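Local atomic coordinates of beta-agarase D (PDB entry 4ASM), a protein that cleaves the beta-1,4 linkages of agarose at random internal sites, keeping the anomeric configuration, through its family GH16 catalytic domain. Residues Phe35-Asn40 and Val84-Gly89; Met54-Lys59 and Gly121-Lys126; Asn90-Ala95 and Asp348-Val353. One frame throughout, in Å; residues are numbered along the deposited sequence.

Contact 1: Phe35-Asn40 and Val84-Gly89. With CA (calcium ion), chain B.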
ATOM      1  N   PHE A  35      -0.988   0.085 -19.363  1.00  7.58           N
ATOM      2  CA  PHE A  35       0.456   0.344 -19.512  1.00  8.34           C
ATOM      3  C   PHE A  35       1.105  -0.287 -20.747  1.00  9.44           C
ATOM      4  O   PHE A  35       2.214  -0.804 -20.663  1.00  9.60           O
ATOM      5  CB  PHE A  35       1.222  -0.131 -18.260  1.00  8.42           C
ATOM      6  CG  PHE A  35       0.850   0.610 -16.994  1.00  6.97           C
ATOM      7  CD1 PHE A  35       1.070   1.977 -16.906  1.00  8.08           C
ATOM      8  CD2 PHE A  35       0.332  -0.061 -15.875  1.00  6.37           C
ATOM      9  CE1 PHE A  35       0.758   2.680 -15.746  1.00  8.69           C
ATOM     10  CE2 PHE A  35       0.025   0.641 -14.704  1.00  7.12           C
ATOM     11  CZ  PHE A  35       0.229   2.000 -14.640  1.00  7.37           C
ATOM     12  N   ASN A  36       0.443  -0.187 -21.902  1.00 10.91           N
ATOM     13  CA  ASN A  36       0.955  -0.876 -23.099  1.00 11.85           C
ATOM     14  C   ASN A  36       1.648   0.049 -24.107  1.00 13.05           C
ATOM     15  O   ASN A  36       2.117  -0.383 -25.175  1.00 14.20           O
ATOM     16  CB  ASN A  36      -0.141  -1.752 -23.698  1.00 11.76           C
ATOM     17  CG  ASN A  36      -0.505  -2.915 -22.773  1.00 11.16           C
ATOM     18  OD1 ASN A  36       0.327  -3.350 -21.948  1.00 11.55           O
ATOM     19  ND2 ASN A  36      -1.732  -3.401 -22.877  1.00 11.85           N
ATOM     20  N   TYR A  37       1.785   1.295 -23.694  1.00 11.13           N
ATOM     21  CA  TYR A  37       2.389   2.356 -24.473  1.00 11.44           C
ATOM     22  C   TYR A  37       3.837   2.555 -24.048  1.00 11.85           C
ATOM     23  O   TYR A  37       4.345   1.848 -23.159  1.00 12.25           O
ATOM     24  CB  TYR A  37       1.568   3.640 -24.275  1.00 10.48           C
ATOM     25  CG  TYR A  37       1.348   4.037 -22.817  1.00  9.77           C
ATOM     26  CD1 TYR A  37       0.284   3.505 -22.079  1.00  8.44           C
ATOM     27  CD2 TYR A  37       2.205   4.936 -22.192  1.00  9.08           C
ATOM     28  CE1 TYR A  37       0.092   3.871 -20.739  1.00  8.75           C
ATOM     29  CE2 TYR A  37       2.032   5.285 -20.863  1.00  8.71           C
ATOM     30  CZ  TYR A  37       0.965   4.761 -20.158  1.00  9.23           C
ATOM     31  OH  TYR A  37       0.796   5.133 -18.835  1.00  8.87           O
ATOM     32  N   THR A  38       4.508   3.510 -24.687  1.00 12.66           N
ATOM     33  CA  THR A  38       5.865   3.870 -24.335  1.00 13.67           C
ATOM     34  C   THR A  38       5.875   5.200 -23.601  1.00 13.80           C
ATOM     35  O   THR A  38       5.282   6.179 -24.059  1.00 15.27           O
ATOM     36  CB  THR A  38       6.780   3.915 -25.598  1.00 13.87           C
ATOM     37  OG1 THR A  38       6.872   2.594 -26.147  1.00 17.83           O
ATOM     38  CG2 THR A  38       8.183   4.417 -25.249  1.00 16.09           C
ATOM     39  N   PHE A  39       6.496   5.205 -22.423  1.00 12.25           N
ATOM     40  CA  PHE A  39       6.867   6.424 -21.739  1.00 11.43           C
ATOM     41  C   PHE A  39       8.333   6.253 -21.363  1.00 11.63           C
ATOM     42  O   PHE A  39       8.667   5.415 -20.515  1.00 11.50           O
ATOM     43  CB  PHE A  39       6.002   6.670 -20.493  1.00 11.03           C
ATOM     44  CG  PHE A  39       6.546   7.754 -19.595  1.00 10.26           C
ATOM     45  CD1 PHE A  39       6.779   9.033 -20.084  1.00 10.34           C
ATOM     46  CD2 PHE A  39       6.840   7.486 -18.260  1.00  8.01           C
ATOM     47  CE1 PHE A  39       7.305  10.031 -19.274  1.00  7.59           C
ATOM     48  CE2 PHE A  39       7.383   8.467 -17.435  1.00  8.24           C
ATOM     49  CZ  PHE A  39       7.610   9.757 -17.942  1.00 10.49           C
ATOM     50  N   ASN A  40       9.217   7.000 -22.018  1.00 12.22           N
ATOM     51  CA  ASN A  40      10.631   6.918 -21.695  1.00 12.58           C
ATOM     52  C   ASN A  40      10.944   7.756 -20.460  1.00 11.93           C
ATOM     53  O   ASN A  40      10.385   8.844 -20.291  1.00 11.67           O
ATOM     54  CB  ASN A  40      11.525   7.323 -22.879  1.00 14.39           C
ATOM     55  CG  ASN A  40      11.538   6.279 -23.984  1.00 16.94           C
ATOM     56  OD1 ASN A  40      10.872   6.458 -25.002  1.00 24.62           O
ATOM     57  ND2 ASN A  40      12.282   5.182 -23.788  1.00 19.13           N
ATOM     58  N   VAL A  84      11.025   6.004 -13.360  1.00  6.80           N
ATOM     59  CA  VAL A  84       9.665   5.668 -13.764  1.00  6.71           C
ATOM     60  C   VAL A  84       9.675   5.578 -15.280  1.00  7.42           C
ATOM     61  O   VAL A  84      10.186   6.472 -15.945  1.00  7.36           O
ATOM     62  CB  VAL A  84       8.681   6.816 -13.395  1.00  7.39           C
ATOM     63  CG1 VAL A  84       7.290   6.525 -13.945  1.00  6.51           C
ATOM     64  CG2 VAL A  84       8.643   7.053 -11.877  1.00  7.13           C
ATOM     65  N   ALA A  85       9.144   4.484 -15.814  1.00  7.03           N
ATOM     66  CA  ALA A  85       8.968   4.363 -17.272  1.00  7.63           C
ATOM     67  C   ALA A  85       7.785   3.444 -17.562  1.00  7.38           C
ATOM     68  O   ALA A  85       7.323   2.696 -16.692  1.00  7.00           O
ATOM     69  CB  ALA A  85      10.227   3.800 -17.904  1.00  7.25           C
ATOM     70  N   VAL A  86       7.278   3.505 -18.791  1.00  7.96           N
ATOM     71  CA  VAL A  86       6.299   2.522 -19.233  1.00  7.99           C
ATOM     72  C   VAL A  86       6.874   1.927 -20.505  1.00  9.21           C
ATOM     73  O   VAL A  86       7.239   2.669 -21.416  1.00  9.73           O
ATOM     74  CB  VAL A  86       4.890   3.132 -19.461  1.00  7.39           C
ATOM     75  CG1 VAL A  86       3.864   2.062 -19.846  1.00  8.35           C
ATOM     76  CG2 VAL A  86       4.446   3.858 -18.192  1.00  7.43           C
ATOM     77  N   SER A  87       6.981   0.597 -20.538  1.00  9.45           N
ATOM     78  CA  SER A  87       7.511  -0.121 -21.709  1.00 10.76           C
ATOM     79  C   SER A  87       7.326  -1.609 -21.548  1.00 10.49           C
ATOM     80  O   SER A  87       7.241  -2.117 -20.428  1.00 10.84           O
ATOM     81  CB  SER A  87       8.994   0.201 -21.967  1.00 11.78           C
ATOM     82  OG  SER A  87       9.785  -0.190 -20.866  1.00 15.34           O
ATOM     83  N   GLY A  88       7.211  -2.315 -22.676  1.00 10.23           N
ATOM     84  CA  GLY A  88       7.133  -3.781 -22.640  1.00 11.02           C
ATOM     85  C   GLY A  88       5.840  -4.286 -22.041  1.00 10.20           C
ATOM     86  O   GLY A  88       5.740  -5.449 -21.638  1.00 12.28           O
ATOM     87  N   GLY A  89       4.837  -3.413 -21.986  1.00 10.04           N
ATOM     88  CA  GLY A  89       3.533  -3.761 -21.435  1.00  9.07           C
ATOM     89  C   GLY A  89       3.369  -3.476 -19.942  1.00  8.74           C
ATOM     90  O   GLY A  89       2.328  -3.755 -19.378  1.00  8.84           O
TER
HETATM   91 CA    CA B1359       0.054  -4.312 -19.669  1.00  8.99          CA
HETATM   92  O   HOH W   1       4.445  -0.702 -22.326  1.00 13.98           O
HETATM   93  O   HOH W   2       0.997  -6.035 -21.093  1.00 13.14           O
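A calcium site closes one end of this contact, where N36 and G89 meet on the metal. The ion takes N36 OD1 at 2.5 Å and the backbone O of G89 at 2.4 Å. A water and ligands from D9, D34 and D354 complete the sphere. The two acceptors come close together because the cation draws on both. G89 has a positive phi of 91°, and a side chain there would run into the preceding carbonyl O and come near N36 OD1. A single water ties F35-Y37 to G89: it donates to F35 O and Y37 O and accepts from G89 N.

Further along, F39 and V86 form a single antiparallel hydrogen-bonded bridge. F39 N reaches V86 O at 2.8 Å, nearly straight at 172°. V86 N returns the bond to F39 O. V86 is the hub of the apolar contacts. Its CG1 sits over one face of the Y37 ring, 3.9 Å from the centroid, a CH-pi contact. The ring gets there because Y37 CG lies between the backbone N and the carbonyl carbon (chi1 53°), which folds it back over the valine. Y37 OH is bonded to D33. With an alanine in place of Y37, V86 CG1 would probably lose its aromatic cover and D33 a hydrogen-bond partner. F39 turns the edge of its ring to V84 CG1, 4.0 Å from CE2.

V84-G89 probably form part of the substrate-binding region, as in related enzymes. Strand 90-96 pairs with strand 84-87, F48 of strand 47-48 stacks on F39, and F35 packs on V353 and I356 of strand 350-362.

Contact 2: Met54-Lys59 and Gly121-Lys126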
ATOM      1  N   MET A  54      -3.303  12.070 -20.302  1.00 19.09           N
ATOM      2  CA  MET A  54      -2.471  12.279 -19.133  1.00 17.95           C
ATOM      3  C   MET A  54      -3.131  11.470 -18.035  1.00 15.10           C
ATOM      4  O   MET A  54      -4.165  11.875 -17.505  1.00 15.80           O
ATOM      5  CB  MET A  54      -2.473  13.747 -18.727  1.00 18.53           C
ATOM      6  CG  MET A  54      -2.068  14.700 -19.814  1.00 19.77           C
ATOM      7  SD  MET A  54      -2.759  16.345 -19.499  1.00 22.07           S
ATOM      8  CE  MET A  54      -1.674  17.305 -20.569  1.00 21.75           C
ATOM      9  N   LYS A  55      -2.550  10.325 -17.687  1.00 10.62           N
ATOM     10  CA  LYS A  55      -3.123   9.516 -16.619  1.00  8.25           C
ATOM     11  C   LYS A  55      -2.321   9.593 -15.327  1.00  7.08           C
ATOM     12  O   LYS A  55      -2.864   9.316 -14.265  1.00  6.90           O
ATOM     13  CB  LYS A  55      -3.206   8.052 -17.048  1.00  8.20           C
ATOM     14  CG  LYS A  55      -4.263   7.779 -18.087  1.00  8.16           C
ATOM     15  CD  LYS A  55      -4.362   6.303 -18.385  1.00  8.96           C
ATOM     16  CE  LYS A  55      -5.416   6.038 -19.451  1.00 10.23           C
ATOM     17  NZ  LYS A  55      -6.768   6.043 -18.833  1.00 10.38           N
ATOM     18  N   TRP A  56      -1.037   9.905 -15.433  1.00  6.53           N
ATOM     19  CA  TRP A  56      -0.131   9.922 -14.296  1.00  6.53           C
ATOM     20  C   TRP A  56       0.828  11.085 -14.396  1.00  7.12           C
ATOM     21  O   TRP A  56       1.034  11.632 -15.490  1.00  6.95           O
ATOM     22  CB  TRP A  56       0.738   8.646 -14.259  1.00  6.45           C
ATOM     23  CG  TRP A  56      -0.014   7.358 -14.343  1.00  5.21           C
ATOM     24  CD1 TRP A  56      -0.379   6.705 -15.473  1.00  5.22           C
ATOM     25  CD2 TRP A  56      -0.482   6.557 -13.246  1.00  4.96           C
ATOM     26  NE1 TRP A  56      -1.045   5.549 -15.165  1.00  6.93           N
ATOM     27  CE2 TRP A  56      -1.134   5.435 -13.802  1.00  6.25           C
ATOM     28  CE3 TRP A  56      -0.395   6.671 -11.843  1.00  6.00           C
ATOM     29  CZ2 TRP A  56      -1.724   4.429 -13.013  1.00  6.61           C
ATOM     30  CZ3 TRP A  56      -0.982   5.681 -11.054  1.00  6.10           C
ATOM     31  CH2 TRP A  56      -1.638   4.562 -11.642  1.00  5.29           C
ATOM     32  N   TYR A  57       1.449  11.434 -13.278  1.00  6.44           N
ATOM     33  CA  TYR A  57       2.713  12.177 -13.307  1.00  6.20           C
ATOM     34  C   TYR A  57       3.773  11.457 -12.477  1.00  6.34           C
ATOM     35  O   TYR A  57       3.451  10.699 -11.544  1.00  6.42           O
ATOM     36  CB  TYR A  57       2.568  13.661 -12.932  1.00  6.86           C
ATOM     37  CG  TYR A  57       1.843  13.958 -11.646  1.00  5.62           C
ATOM     38  CD1 TYR A  57       0.465  14.139 -11.631  1.00  6.43           C
ATOM     39  CD2 TYR A  57       2.537  14.084 -10.441  1.00  5.61           C
ATOM     40  CE1 TYR A  57      -0.208  14.439 -10.449  1.00  6.77           C
ATOM     41  CE2 TYR A  57       1.871  14.379  -9.256  1.00  6.17           C
ATOM     42  CZ  TYR A  57       0.503  14.550  -9.268  1.00  7.48           C
ATOM     43  OH  TYR A  57      -0.152  14.838  -8.080  1.00  7.62           O
ATOM     44  N   ASN A  58       5.035  11.687 -12.837  1.00  6.67           N
ATOM     45  CA  ASN A  58       6.165  10.942 -12.285  1.00  6.92           C
ATOM     46  C   ASN A  58       6.705  11.520 -10.984  1.00  6.57           C
ATOM     47  O   ASN A  58       7.932  11.558 -10.759  1.00  7.07           O
ATOM     48  CB  ASN A  58       7.279  10.758 -13.341  1.00  6.38           C
ATOM     49  CG  ASN A  58       7.844  12.087 -13.857  1.00  7.44           C
ATOM     50  OD1 ASN A  58       7.282  13.165 -13.605  1.00  7.83           O
ATOM     51  ND2 ASN A  58       8.965  12.010 -14.582  1.00  8.54           N
ATOM     52  N   LYS A  59       5.786  11.916 -10.099  1.00  7.01           N
ATOM     53  CA  LYS A  59       6.169  12.484  -8.823  1.00  7.30           C
ATOM     54  C   LYS A  59       5.146  12.110  -7.754  1.00  6.86           C
ATOM     55  O   LYS A  59       4.011  11.792  -8.071  1.00  7.12           O
ATOM     56  CB  LYS A  59       6.300  14.022  -8.964  1.00  7.64           C
ATOM     57  CG  LYS A  59       6.836  14.751  -7.745  1.00  8.33           C
ATOM     58  CD  LYS A  59       7.084  16.218  -8.125  1.00  8.71           C
ATOM     59  CE  LYS A  59       7.544  17.020  -6.922  1.00 12.06           C
ATOM     60  NZ  LYS A  59       8.097  18.349  -7.354  1.00 15.27           N
ATOM     61  N   GLY A 121      11.457   5.347  -7.799  1.00  5.57           N
ATOM     62  CA  GLY A 121      10.383   6.066  -8.477  1.00  5.62           C
ATOM     63  C   GLY A 121       9.111   6.176  -7.638  1.00  5.33           C
ATOM     64  O   GLY A 121       8.870   5.378  -6.722  1.00  4.99           O
ATOM     65  N   CYS A 122       8.284   7.155  -7.986  1.00  6.13           N
ATOM     66  CA  CYS A 122       7.009   7.388  -7.324  1.00  5.97           C
ATOM     67  C   CYS A 122       6.120   8.093  -8.323  1.00  6.32           C
ATOM     68  O   CYS A 122       6.560   9.075  -8.934  1.00  7.32           O
ATOM     69  CB  CYS A 122       7.209   8.277  -6.089  1.00  6.14           C
ATOM     70  SG  CYS A 122       5.718   8.486  -5.086  1.00  7.31           S
ATOM     71  N   ILE A 123       4.893   7.603  -8.495  1.00  5.84           N
ATOM     72  CA  ILE A 123       3.951   8.242  -9.406  1.00  6.05           C
ATOM     73  C   ILE A 123       2.619   8.464  -8.731  1.00  5.64           C
ATOM     74  O   ILE A 123       2.263   7.754  -7.784  1.00  5.77           O
ATOM     75  CB  ILE A 123       3.750   7.427 -10.717  1.00  5.79           C
ATOM     76  CG1 ILE A 123       2.962   6.145 -10.449  1.00  5.89           C
ATOM     77  CG2 ILE A 123       5.098   7.131 -11.364  1.00  7.58           C
ATOM     78  CD1 ILE A 123       2.671   5.352 -11.735  1.00  6.73           C
ATOM     79  N   THR A 124       1.856   9.416  -9.276  1.00  5.57           N
ATOM     80  CA  THR A 124       0.499   9.722  -8.819  1.00  5.46           C
ATOM     81  C   THR A 124      -0.451   9.730 -10.028  1.00  5.08           C
ATOM     82  O   THR A 124      -0.111  10.292 -11.078  1.00  5.96           O
ATOM     83  CB  THR A 124       0.480  11.125  -8.213  1.00  5.40           C
ATOM     84  OG1 THR A 124       1.406  11.190  -7.116  1.00  6.34           O
ATOM     85  CG2 THR A 124      -0.896  11.471  -7.691  1.00  7.28           C
ATOM     86  N   ASN A 125      -1.612   9.102  -9.885  1.00  5.38           N
ATOM     87  CA  ASN A 125      -2.660   9.103 -10.906  1.00  5.82           C
ATOM     88  C   ASN A 125      -3.403  10.431 -10.911  1.00  6.33           C
ATOM     89  O   ASN A 125      -3.621  11.040  -9.851  1.00  7.15           O
ATOM     90  CB  ASN A 125      -3.605   7.901 -10.656  1.00  5.73           C
ATOM     91  CG  ASN A 125      -4.451   7.529 -11.858  1.00  6.53           C
ATOM     92  OD1 ASN A 125      -4.386   6.389 -12.361  1.00  8.42           O
ATOM     93  ND2 ASN A 125      -5.262   8.441 -12.297  1.00  4.22           N
ATOM     94  N   LYS A 126      -3.763  10.903 -12.110  1.00  7.29           N
ATOM     95  CA  LYS A 126      -4.412  12.223 -12.217  1.00  8.03           C
ATOM     96  C   LYS A 126      -5.903  12.187 -11.877  1.00  8.20           C
ATOM     97  O   LYS A 126      -6.539  13.240 -11.794  1.00  9.63           O
ATOM     98  CB  LYS A 126      -4.210  12.779 -13.622  1.00  8.83           C
ATOM     99  CG  LYS A 126      -2.745  12.978 -13.921  1.00 11.61           C
ATOM    100  CD  LYS A 126      -2.353  14.413 -13.806  1.00 20.36           C
ATOM    101  CE  LYS A 126      -2.369  15.070 -15.146  1.00 21.27           C
ATOM    102  NZ  LYS A 126      -2.034  16.504 -14.971  1.00 20.82           N
TER
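W56 is held between I123 and N125, one on each face of its indole. This is an antiparallel strand pair in the GH16 jelly-roll beta-sandwich, where strand 56-57 pairs with strand 112-125. I123 CD1 comes over one face of the six-membered ring, 3.3 Å from W56 CE3. The CG1 branch of I123 takes the position between backbone N and carbonyl carbon (chi1 71°), and this carries CD1 over the indole. On the opposite face lies the side chain of N125, with CB 3.9 Å from the centroid of the six-membered ring. W56 NE1 is spent on D33.

Y57 points to the other side of the sheet, beside T124. The two side chains run the same way, and T124 CB lies over one face of the phenol ring, 3.9 Å from its centroid. K126 crosses Y57 at about a right angle. Its CD meets the ring edge in plane, 3.6 Å from Y57 CD1. The lysine chain is bent at chi2 and chi3, and its NZ goes on to a salt bridge with D47. Y57 OH is bonded to the backbone N of N62.

The backbone ladder is short. Y57 N and T124 O, and T124 N and Y57 O, make the hydrogen-bonded pair, with W56 and N125 as the non-hydrogen-bonded pair next to it. K126 N adds a bond to K55 O. On its other side the segment has a classic beta bulge at the start of strand 56-57, with K55 and W56 opposite F48 of strand 47-48. Beyond the ladder, T124 OG1 lies beside its own backbone N (chi1 -59°) and donates to K59 O at 2.8 Å, in the plane of that carbonyl.

Contact 3: Asn90-Ala95 and Asp348-Val353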
ATOM      1  N   ASN A  90       4.400  -2.918 -19.323  1.00  8.23           N
ATOM      2  CA  ASN A  90       4.372  -2.684 -17.875  1.00  7.16           C
ATOM      3  C   ASN A  90       4.769  -1.269 -17.517  1.00  6.36           C
ATOM      4  O   ASN A  90       5.656  -0.684 -18.153  1.00  7.09           O
ATOM      5  CB  ASN A  90       5.383  -3.591 -17.148  1.00  7.87           C
ATOM      6  CG  ASN A  90       5.121  -5.069 -17.337  1.00  9.39           C
ATOM      7  OD1 ASN A  90       4.098  -5.599 -16.893  1.00 11.20           O
ATOM      8  ND2 ASN A  90       6.078  -5.761 -17.971  1.00 10.92           N
ATOM      9  N   LEU A  91       4.166  -0.748 -16.445  1.00  6.12           N
ATOM     10  CA  LEU A  91       4.809   0.317 -15.688  1.00  5.57           C
ATOM     11  C   LEU A  91       6.069  -0.265 -15.023  1.00  5.99           C
ATOM     12  O   LEU A  91       6.006  -1.345 -14.416  1.00  6.50           O
ATOM     13  CB  LEU A  91       3.844   0.831 -14.614  1.00  5.03           C
ATOM     14  CG  LEU A  91       4.380   1.815 -13.576  1.00  5.35           C
ATOM     15  CD1 LEU A  91       4.718   3.203 -14.180  1.00  5.64           C
ATOM     16  CD2 LEU A  91       3.408   1.934 -12.402  1.00  5.53           C
ATOM     17  N   ASN A  92       7.185   0.452 -15.132  1.00  5.99           N
ATOM     18  CA  ASN A  92       8.438   0.084 -14.489  1.00  6.32           C
ATOM     19  C   ASN A  92       8.739   1.167 -13.459  1.00  6.29           C
ATOM     20  O   ASN A  92       8.792   2.347 -13.804  1.00  6.73           O
ATOM     21  CB  ASN A  92       9.604   0.085 -15.502  1.00  6.03           C
ATOM     22  CG  ASN A  92       9.580  -1.103 -16.481  1.00  9.09           C
ATOM     23  OD1 ASN A  92      10.544  -1.863 -16.540  1.00 10.81           O
ATOM     24  ND2 ASN A  92       8.514  -1.236 -17.269  1.00 11.95           N
ATOM     25  N   ILE A  93       8.913   0.775 -12.195  1.00  5.79           N
ATOM     26  CA  ILE A  93       9.369   1.708 -11.156  1.00  6.75           C
ATOM     27  C   ILE A  93      10.499   1.012 -10.430  1.00  6.34           C
ATOM     28  O   ILE A  93      10.299  -0.063  -9.874  1.00  6.33           O
ATOM     29  CB  ILE A  93       8.226   2.088 -10.183  1.00  6.49           C
ATOM     30  CG1 ILE A  93       7.241   2.998 -10.906  1.00  8.80           C
ATOM     31  CG2 ILE A  93       8.773   2.854  -8.961  1.00  7.99           C
ATOM     32  CD1 ILE A  93       6.045   3.437 -10.059  1.00 10.21           C
ATOM     33  N   TRP A  94      11.685   1.605 -10.436  1.00  5.89           N
ATOM     34  CA  TRP A  94      12.838   0.906  -9.882  1.00  6.34           C
ATOM     35  C   TRP A  94      13.591   1.709  -8.850  1.00  6.13           C
ATOM     36  O   TRP A  94      13.262   2.864  -8.574  1.00  7.00           O
ATOM     37  CB  TRP A  94      13.778   0.444 -11.002  1.00  6.34           C
ATOM     38  CG  TRP A  94      14.416   1.516 -11.810  1.00  7.58           C
ATOM     39  CD1 TRP A  94      15.667   2.029 -11.634  1.00  8.66           C
ATOM     40  CD2 TRP A  94      13.859   2.177 -12.950  1.00  7.80           C
ATOM     41  NE1 TRP A  94      15.938   2.975 -12.606  1.00  8.98           N
ATOM     42  CE2 TRP A  94      14.839   3.087 -13.421  1.00  8.26           C
ATOM     43  CE3 TRP A  94      12.631   2.085 -13.628  1.00  7.94           C
ATOM     44  CZ2 TRP A  94      14.620   3.917 -14.521  1.00  7.99           C
ATOM     45  CZ3 TRP A  94      12.413   2.929 -14.731  1.00  8.01           C
ATOM     46  CH2 TRP A  94      13.413   3.822 -15.163  1.00  8.16           C
ATOM     47  N   ALA A  95      14.596   1.054  -8.276  1.00  6.03           N
ATOM     48  CA  ALA A  95      15.470   1.655  -7.296  1.00  6.45           C
ATOM     49  C   ALA A  95      16.907   1.510  -7.753  1.00  7.18           C
ATOM     50  O   ALA A  95      17.239   0.558  -8.474  1.00  7.43           O
ATOM     51  CB  ALA A  95      15.276   0.954  -5.961  1.00  7.11           C
ATOM     52  N   ASP A 348      15.797  -7.521 -10.142  1.00 10.56           N
ATOM     53  CA  ASP A 348      15.318  -7.731  -8.780  1.00  9.50           C
ATOM     54  C   ASP A 348      14.864  -6.448  -8.120  1.00  9.99           C
ATOM     55  O   ASP A 348      14.169  -6.508  -7.088  1.00  9.64           O
ATOM     56  CB  ASP A 348      16.413  -8.356  -7.904  1.00  8.81           C
ATOM     57  CG  ASP A 348      16.632  -9.823  -8.191  1.00 11.31           C
ATOM     58  OD1 ASP A 348      15.720 -10.477  -8.731  1.00 11.17           O
ATOM     59  OD2 ASP A 348      17.727 -10.322  -7.841  1.00 12.48           O
ATOM     60  N   ASN A 349      15.246  -5.319  -8.722  1.00  9.15           N
ATOM     61  CA  ASN A 349      15.017  -4.001  -8.158  1.00  9.64           C
ATOM     62  C   ASN A 349      14.087  -3.118  -8.962  1.00  8.68           C
ATOM     63  O   ASN A 349      14.138  -1.891  -8.842  1.00  8.67           O
ATOM     64  CB  ASN A 349      16.352  -3.310  -7.955  1.00 10.70           C
ATOM     65  CG  ASN A 349      17.183  -4.022  -6.924  1.00 12.90           C
ATOM     66  OD1 ASN A 349      16.841  -3.991  -5.740  1.00 19.18           O
ATOM     67  ND2 ASN A 349      18.221  -4.715  -7.364  1.00 14.57           N
ATOM     68  N   ASN A 350      13.227  -3.759  -9.750  1.00  8.25           N
ATOM     69  CA  ASN A 350      12.340  -3.070 -10.677  1.00  7.49           C
ATOM     70  C   ASN A 350      10.934  -3.624 -10.553  1.00  7.46           C
ATOM     71  O   ASN A 350      10.651  -4.752 -10.946  1.00  8.75           O
ATOM     72  CB  ASN A 350      12.856  -3.226 -12.109  1.00  7.72           C
ATOM     73  CG  ASN A 350      12.074  -2.419 -13.111  1.00  8.45           C
ATOM     74  OD1 ASN A 350      11.405  -1.446 -12.777  1.00 10.12           O
ATOM     75  ND2 ASN A 350      12.172  -2.812 -14.378  1.00  9.28           N
ATOM     76  N   LEU A 351      10.049  -2.802  -9.996  1.00  6.57           N
ATOM     77  CA  LEU A 351       8.649  -3.169  -9.824  1.00  6.35           C
ATOM     78  C   LEU A 351       7.941  -3.087 -11.172  1.00  6.20           C
ATOM     79  O   LEU A 351       8.038  -2.072 -11.836  1.00  6.95           O
ATOM     80  CB  LEU A 351       8.015  -2.200  -8.816  1.00  6.75           C
ATOM     81  CG  LEU A 351       6.545  -2.438  -8.487  1.00  5.59           C
ATOM     82  CD1 LEU A 351       6.338  -3.694  -7.669  1.00  6.30           C
ATOM     83  CD2 LEU A 351       5.993  -1.233  -7.732  1.00  6.82           C
ATOM     84  N   LEU A 352       7.216  -4.145 -11.559  1.00  6.27           N
ATOM     85  CA  LEU A 352       6.503  -4.166 -12.853  1.00  7.14           C
ATOM     86  C   LEU A 352       5.015  -4.257 -12.623  1.00  6.89           C
ATOM     87  O   LEU A 352       4.540  -5.230 -12.030  1.00  8.31           O
ATOM     88  CB  LEU A 352       6.942  -5.376 -13.695  1.00  6.86           C
ATOM     89  CG  LEU A 352       8.411  -5.438 -14.113  1.00  7.77           C
ATOM     90  CD1 LEU A 352       8.645  -6.678 -14.952  1.00  8.86           C
ATOM     91  CD2 LEU A 352       8.860  -4.194 -14.867  1.00  9.91           C
ATOM     92  N   VAL A 353       4.267  -3.251 -13.083  1.00  6.54           N
ATOM     93  CA  VAL A 353       2.813  -3.306 -13.009  1.00  6.06           C
ATOM     94  C   VAL A 353       2.254  -3.470 -14.428  1.00  6.56           C
ATOM     95  O   VAL A 353       2.372  -2.594 -15.289  1.00  6.91           O
ATOM     96  CB  VAL A 353       2.192  -2.073 -12.309  1.00  5.97           C
ATOM     97  CG1 VAL A 353       0.675  -2.220 -12.202  1.00  6.57           C
ATOM     98  CG2 VAL A 353       2.825  -1.854 -10.902  1.00  5.59           C
TER
HETATM   99  O   HOH W   3       3.874  -7.255 -14.386  1.00 16.95           O
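L91 and V353 pack side by side on the buried face of two antiparallel strands, with L91 CB 4.1 Å from V353 CB. I93 and L351 share this face. L351 CB lies 3.3 Å from I93 O, close against the neighbouring backbone. I323 of strand 320-326 packs against L91, I93 and L351 on this face. V139 of strand 133-140 lies on L351 and V353.

The backbone is fully zipped here. L91 pairs with V353 and I93 with L351, each through two hydrogen bonds. A fifth bond, from A95 N to N349 O, continues the ladder. The strands are neighbours in the sandwich of the GH16 jelly-roll fold, and strand 350-362 brings the C-terminal part of the chain beside the early strand 90-96.

The other face is looser. It carries N92, W94, N350 and L352, a mix of polar and apolar groups, with N92, W94 and L352 partly exposed. N350 ND2 donates to N92 OD1 at 2.9 Å, with a straight N-H (163°). The acceptor lies in the amide plane of N350, while the donor is tilted 29° from the carbonyl plane of N92. CG of N350 is anti to its backbone N (chi1 -174°), which brings the amide across to N92. N92 ND2 turns back to N90 O in a weak bond. L352 CD2 lies alongside, 3.3 Å from N92 OD1. W94 lies beside N350, its ring plane nearly perpendicular to the amide, and its end leads away from the other strand. H83 stacks on it and F346 meets it edge-to-face. At the calcium end, N90 OD1 takes a hydrogen from a water at 3.0 Å, and the same water reaches L352 O more weakly.

Overall arrangement
Contacts 2 and 3 are buried, and contact 1 lies nearer the surface with exposed loop residues. All three are joined through strand 90-96, which neighbours strand 84-87 of contact 1 and strand 112-125 of contact 2. F35 of contact 1 touches W56 of contact 2 and the backbone O of V353 in contact 3. I123 of contact 2 meets L91 and I93 of contact 3. The chemistry follows the place. Contact 1 relies on a metal, a water and a single bridge. Contact 2 has a short ladder with aromatic rings covered by side chains of the partner strand. Contact 3 is a regular ladder with one apolar face and one mixed, partly exposed face.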